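Local coordinates for protein putative pyrazinamidase/nicotinamidase (Streptococcus mutans, PDB 3S2S) that probably hydrolyses the amide of nicotinamide, and of the related drug pyrazinamide, as a zinc-binding member of the isochorismatase family, at residues 159-164 with 186-191; 164-169 with 192-197. All coordinates share one frame; numbering follows the deposited sequence.

Contact 1. Residues 159-164 with 186-191; sequences TVVLTG and EVVQSA
The carboxylate of Glu186 has the methyl of Thr159 over one face, with Thr159 CG2 4.0 Å from Glu186 CD, while Val161 approaches one of its oxygens, Val161 CG2 lying 3.3 Å from Glu186 OE1. The first torsion of Glu186 (chi1 -60°) sets CG beside its own backbone N, and the extended chain then crosses these two neighbours, its CG methylene against the Thr159 methyl and its carboxylate oxygen beside Val161. OE1 also forms a salt bridge with Lys37 on the adjoining strand: a long acidic residue suits a place that is greasy at its base and polar at its tip. On the same face Val161 CG1 meets Val188 CG2 at 3.6 Å. The methyl of Thr163 touches that of Ala191, and its hydroxyl bonds the backbone of Ile40. On the other face lie Leu162 and Val187, and Leu162 packs on against helix 167-180.

Parallel pairing joins the backbones. Glu186 N donates to Val160 O at 2.9 Å, Leu162 N to Glu186 O at 2.8 Å, and Val188 N more weakly to Leu162 O. Beyond this the second strand leaves the pairing through a type I turn from Val188 to Ala191, whose return lets Gly164 N bond Ala191 O at 2.8 Å. Gly164 adopts backbone angles that would press a side chain against the preceding carbonyl, hence glycine. The segments 159-163 and 186-188 run 24° apart; their parent strands are the two arms of a beta-alpha-beta crossover through helix 167-180, in the parallel sheet of the isochorismatase-type alpha/beta fold.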
loop_
_atom_site.group_PDB
_atom_site.type_symbol
_atom_site.label_atom_id
_atom_site.label_comp_id
_atom_site.label_asym_id
_atom_site.label_seq_id
_atom_site.Cartn_x
_atom_site.Cartn_y
_atom_site.Cartn_z
ATOM N N THR A 159 -11.279 14.023 -5.506
ATOM C CA THR A 159 -10.356 15.128 -5.747
ATOM C C THR A 159 -9.772 15.627 -4.436
ATOM O O THR A 159 -10.523 15.885 -3.488
ATOM C CB THR A 159 -11.109 16.307 -6.388
ATOM O OG1 THR A 159 -11.689 15.855 -7.615
ATOM C CG2 THR A 159 -10.165 17.493 -6.672
ATOM N N VAL A 160 -8.446 15.754 -4.381
ATOM C CA VAL A 160 -7.813 16.438 -3.256
ATOM C C VAL A 160 -7.318 17.814 -3.681
ATOM O O VAL A 160 -6.791 17.967 -4.781
ATOM C CB VAL A 160 -6.664 15.635 -2.613
ATOM C CG1 VAL A 160 -7.235 14.328 -1.965
ATOM C CG2 VAL A 160 -5.576 15.258 -3.648
ATOM N N VAL A 161 -7.501 18.780 -2.787
ATOM C CA VAL A 161 -7.053 20.153 -2.966
ATOM C C VAL A 161 -5.894 20.369 -2.017
ATOM O O VAL A 161 -6.079 20.300 -0.809
ATOM C CB VAL A 161 -8.178 21.132 -2.683
ATOM C CG1 VAL A 161 -7.718 22.559 -2.959
ATOM C CG2 VAL A 161 -9.392 20.784 -3.558
ATOM N N LEU A 162 -4.701 20.595 -2.555
ATOM C CA LEU A 162 -3.507 20.660 -1.713
ATOM C C LEU A 162 -3.133 22.089 -1.348
ATOM O O LEU A 162 -3.112 22.961 -2.214
ATOM C CB LEU A 162 -2.323 19.987 -2.409
ATOM C CG LEU A 162 -2.604 18.554 -2.871
ATOM C CD1 LEU A 162 -1.323 18.003 -3.492
ATOM C CD2 LEU A 162 -3.051 17.680 -1.691
ATOM N N THR A 163 -2.857 22.315 -0.067
ATOM C CA THR A 163 -2.397 23.608 0.424
ATOM C C THR A 163 -1.311 23.343 1.453
ATOM O O THR A 163 -1.238 22.249 2.006
ATOM C CB THR A 163 -3.528 24.384 1.164
ATOM O OG1 THR A 163 -3.919 23.661 2.357
ATOM C CG2 THR A 163 -4.751 24.590 0.261
ATOM N N GLY A 164 -0.489 24.352 1.731
ATOM C CA GLY A 164 0.485 24.226 2.808
ATOM C C GLY A 164 1.918 24.323 2.325
ATOM O O GLY A 164 2.177 24.930 1.292
ATOM N N GLU A 186 -5.906 19.177 -7.209
ATOM C CA GLU A 186 -5.863 20.618 -7.416
ATOM C C GLU A 186 -4.812 21.157 -6.462
ATOM O O GLU A 186 -4.640 20.636 -5.356
ATOM C CB GLU A 186 -7.230 21.243 -7.131
ATOM C CG GLU A 186 -8.321 20.697 -8.031
ATOM C CD GLU A 186 -9.686 21.343 -7.808
ATOM O OE1 GLU A 186 -9.967 21.778 -6.678
ATOM O OE2 GLU A 186 -10.480 21.430 -8.778
ATOM N N VAL A 187 -4.086 22.178 -6.898
ATOM C CA VAL A 187 -3.152 22.854 -6.009
ATOM C C VAL A 187 -3.492 24.328 -6.019
ATOM O O VAL A 187 -3.624 24.936 -7.082
ATOM C CB VAL A 187 -1.704 22.681 -6.479
ATOM C CG1 VAL A 187 -0.749 23.399 -5.517
ATOM C CG2 VAL A 187 -1.361 21.201 -6.584
ATOM N N VAL A 188 -3.648 24.925 -4.846
ATOM C CA VAL A 188 -4.025 26.333 -4.800
ATOM C C VAL A 188 -2.742 27.154 -4.749
ATOM O O VAL A 188 -2.055 27.157 -3.736
ATOM C CB VAL A 188 -4.883 26.627 -3.554
ATOM C CG1 VAL A 188 -5.286 28.125 -3.488
ATOM C CG2 VAL A 188 -6.108 25.704 -3.527
ATOM N N GLN A 189 -2.388 27.815 -5.854
ATOM C CA GLN A 189 -1.067 28.427 -5.938
ATOM C C GLN A 189 -0.810 29.462 -4.841
ATOM O O GLN A 189 0.312 29.577 -4.334
ATOM C CB GLN A 189 -0.807 29.051 -7.327
ATOM C CG GLN A 189 0.596 29.659 -7.428
ATOM C CD GLN A 189 1.023 29.983 -8.854
ATOM O OE1 GLN A 189 0.338 29.645 -9.819
ATOM N NE2 GLN A 189 2.176 30.634 -8.987
ATOM N N SER A 190 -1.848 30.212 -4.474
ATOM C CA SER A 190 -1.695 31.282 -3.487
ATOM C C SER A 190 -1.632 30.735 -2.069
ATOM O O SER A 190 -1.437 31.484 -1.112
ATOM C CB SER A 190 -2.863 32.264 -3.607
ATOM O OG SER A 190 -4.096 31.619 -3.318
ATOM N N ALA A 191 -1.791 29.419 -1.937
ATOM C CA ALA A 191 -1.814 28.802 -0.606
ATOM C C ALA A 191 -0.810 27.655 -0.464
ATOM O O ALA A 191 -1.008 26.747 0.350
ATOM C CB ALA A 191 -3.217 28.319 -0.292
#

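Contact 2. Residues 164-169 with 192-197; sequences GVLTDI and VASLSQ. With CAD (cacodylic acid), chain F.
Ser194 and Asp168 reach each other through two complementary torsions: Ser194 holds OG opposite its backbone N (chi1 -175°), and Asp168 folds its carboxyl group between its own N and carbonyl carbon (chi1 58°). The hydroxyl of Ser194 OG then donates to Asp168 OD1 at 2.6 Å, meeting the oxygen on its syn side and somewhat out of the carboxylate plane. Small, polar serine suits a buried place where a carboxylate needs a donor; the other oxygen has a weak bond from Asn199, and Phe202 of the second subunit packs on Asp168.

Thr167 stands at the start of helix 167-180. Its N donates to Ala193 O at 3.0 Å from well above the carbonyl plane, a bent bond. Its hydroxyl presses on the Ala193 carbonyl but bonds His200 of helix 197-209, and the Thr167 and Val192 side chains cross at about a right angle, CG2 against CG2. Earlier in the segment, Gly164 and Val192 continue the parallel pairing; Ala193 N donates to Gly164 O at 3.3 Å, and the same oxygen receives a CA-H contact from Val192. The small methyl of Ala193 lies on the same face as Val165 and meets its CG1 at 4.3 Å, while Leu166 lays CD2 on Ser194 CA at 3.8 Å.

The peptide between Val165 and Leu166 is cis. Leu166 N donates almost straight to O1 of the cacodylic acid, 2.7 Å away (173°), and Cys170 N also bonds this ligand, with Ile169 CB packed beside the oxygen. Two backbone N-H groups on this ligand are consistent with the oxyanion hole of the cysteine hydrolases, which would probably stabilise negative charge on an amide carbonyl oxygen during hydrolysis.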
loop_
_atom_site.group_PDB
_atom_site.type_symbol
_atom_site.label_atom_id
_atom_site.label_comp_id
_atom_site.label_asym_id
_atom_site.label_seq_id
_atom_site.Cartn_x
_atom_site.Cartn_y
_atom_site.Cartn_z
ATOM N N GLY A 164 -0.489 24.352 1.731
ATOM C CA GLY A 164 0.485 24.226 2.808
ATOM C C GLY A 164 1.918 24.323 2.325
ATOM O O GLY A 164 2.177 24.930 1.292
ATOM N N VAL A 165 2.839 23.713 3.069
ATOM C CA VAL A 165 4.283 23.855 2.836
ATOM C C VAL A 165 4.962 22.495 3.030
ATOM O O VAL A 165 4.385 21.613 3.662
ATOM C CB VAL A 165 4.912 24.908 3.818
ATOM C CG1 VAL A 165 4.321 26.300 3.580
ATOM C CG2 VAL A 165 4.692 24.481 5.251
ATOM N N LEU A 166 6.158 22.284 2.463
ATOM C CA LEU A 166 6.765 23.163 1.476
ATOM C C LEU A 166 6.359 22.584 0.120
ATOM O O LEU A 166 6.185 21.355 -0.021
ATOM C CB LEU A 166 8.290 23.119 1.583
ATOM C CG LEU A 166 8.983 23.674 2.831
ATOM C CD1 LEU A 166 10.491 23.631 2.600
ATOM C CD2 LEU A 166 8.533 25.077 3.088
ATOM N N THR A 167 6.227 23.443 -0.877
ATOM C CA THR A 167 5.713 23.019 -2.181
ATOM C C THR A 167 6.480 21.823 -2.744
ATOM O O THR A 167 5.871 20.884 -3.286
ATOM C CB THR A 167 5.814 24.181 -3.188
ATOM O OG1 THR A 167 5.451 25.399 -2.528
ATOM C CG2 THR A 167 4.878 23.958 -4.357
ATOM N N ASP A 168 7.808 21.865 -2.618
ATOM C CA ASP A 168 8.686 20.873 -3.239
ATOM C C ASP A 168 9.014 19.667 -2.362
ATOM O O ASP A 168 9.736 18.774 -2.807
ATOM C CB ASP A 168 9.998 21.543 -3.693
ATOM C CG ASP A 168 10.728 22.215 -2.546
ATOM O OD1 ASP A 168 10.099 23.046 -1.858
ATOM O OD2 ASP A 168 11.918 21.900 -2.311
ATOM N N ILE A 169 8.505 19.620 -1.123
ATOM C CA ILE A 169 8.749 18.454 -0.278
ATOM C C ILE A 169 7.402 17.858 0.165
ATOM O O ILE A 169 6.880 16.950 -0.499
ATOM C CB ILE A 169 9.680 18.779 0.907
ATOM C CG1 ILE A 169 10.998 19.340 0.359
ATOM C CG2 ILE A 169 9.927 17.531 1.755
ATOM C CD1 ILE A 169 11.930 19.885 1.440
ATOM N N VAL A 192 0.261 27.693 -1.248
ATOM C CA VAL A 192 1.405 26.798 -1.054
ATOM C C VAL A 192 2.656 27.648 -1.132
ATOM O O VAL A 192 2.642 28.707 -1.769
ATOM C CB VAL A 192 1.503 25.649 -2.104
ATOM C CG1 VAL A 192 0.374 24.640 -1.911
ATOM C CG2 VAL A 192 1.522 26.185 -3.534
ATOM N N ALA A 193 3.723 27.222 -0.460
ATOM C CA ALA A 193 4.983 27.976 -0.507
ATOM C C ALA A 193 6.201 27.126 -0.181
ATOM O O ALA A 193 6.083 26.092 0.462
ATOM C CB ALA A 193 4.927 29.179 0.445
ATOM N N SER A 194 7.379 27.571 -0.619
ATOM C CA SER A 194 8.624 26.945 -0.184
ATOM C C SER A 194 9.638 28.035 0.158
ATOM O O SER A 194 9.420 29.203 -0.151
ATOM C CB SER A 194 9.220 26.064 -1.295
ATOM O OG SER A 194 10.368 25.360 -0.813
ATOM N N LEU A 195 10.738 27.641 0.789
ATOM C CA LEU A 195 11.802 28.586 1.109
ATOM C C LEU A 195 12.505 28.924 -0.179
ATOM O O LEU A 195 12.787 30.098 -0.478
ATOM C CB LEU A 195 12.794 27.965 2.091
ATOM C CG LEU A 195 13.788 28.949 2.714
ATOM C CD1 LEU A 195 14.338 28.398 4.014
ATOM C CD2 LEU A 195 14.922 29.289 1.760
ATOM N N SER A 196 12.792 27.865 -0.931
ATOM C CA SER A 196 13.440 27.967 -2.231
ATOM C C SER A 196 12.419 28.281 -3.311
ATOM O O SER A 196 11.591 27.442 -3.642
ATOM C CB SER A 196 14.122 26.642 -2.576
ATOM O OG SER A 196 14.570 26.654 -3.922
ATOM N N GLN A 197 12.476 29.478 -3.878
ATOM C CA GLN A 197 11.520 29.810 -4.917
ATOM C C GLN A 197 11.811 29.014 -6.200
ATOM O O GLN A 197 10.895 28.695 -6.963
ATOM C CB GLN A 197 11.552 31.314 -5.194
ATOM C CG GLN A 197 10.583 31.780 -6.266
HETATM AS AS CAD F . 7.690 19.566 4.571
HETATM C C1 CAD F . 6.730 20.690 5.841
HETATM C C2 CAD F . 9.500 19.122 5.238
HETATM O O1 CAD F . 7.653 20.137 3.040
#

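In the fold
Both contacts are buried and share Gly164, where strand 159-165 passes from regular pairing into the pocket, yet their chemistry differs. Contact 1 lies within the sheet and is mostly backbone bonds and branched aliphatic side chains, with one charged group at its more open end. Contact 2 lies at the carboxyl end of the same strand, where pairing is reduced to bent bonds and hydroxyls, a carboxylate and peptide N-H groups take over, beside the ligand and the second subunit. Val192 links the two, its CG1 packing against Val187 and Thr163. The two pairs of segments alternate along the chain, and strand 192-193 of contact 2 follows strand 184-188 of contact 1.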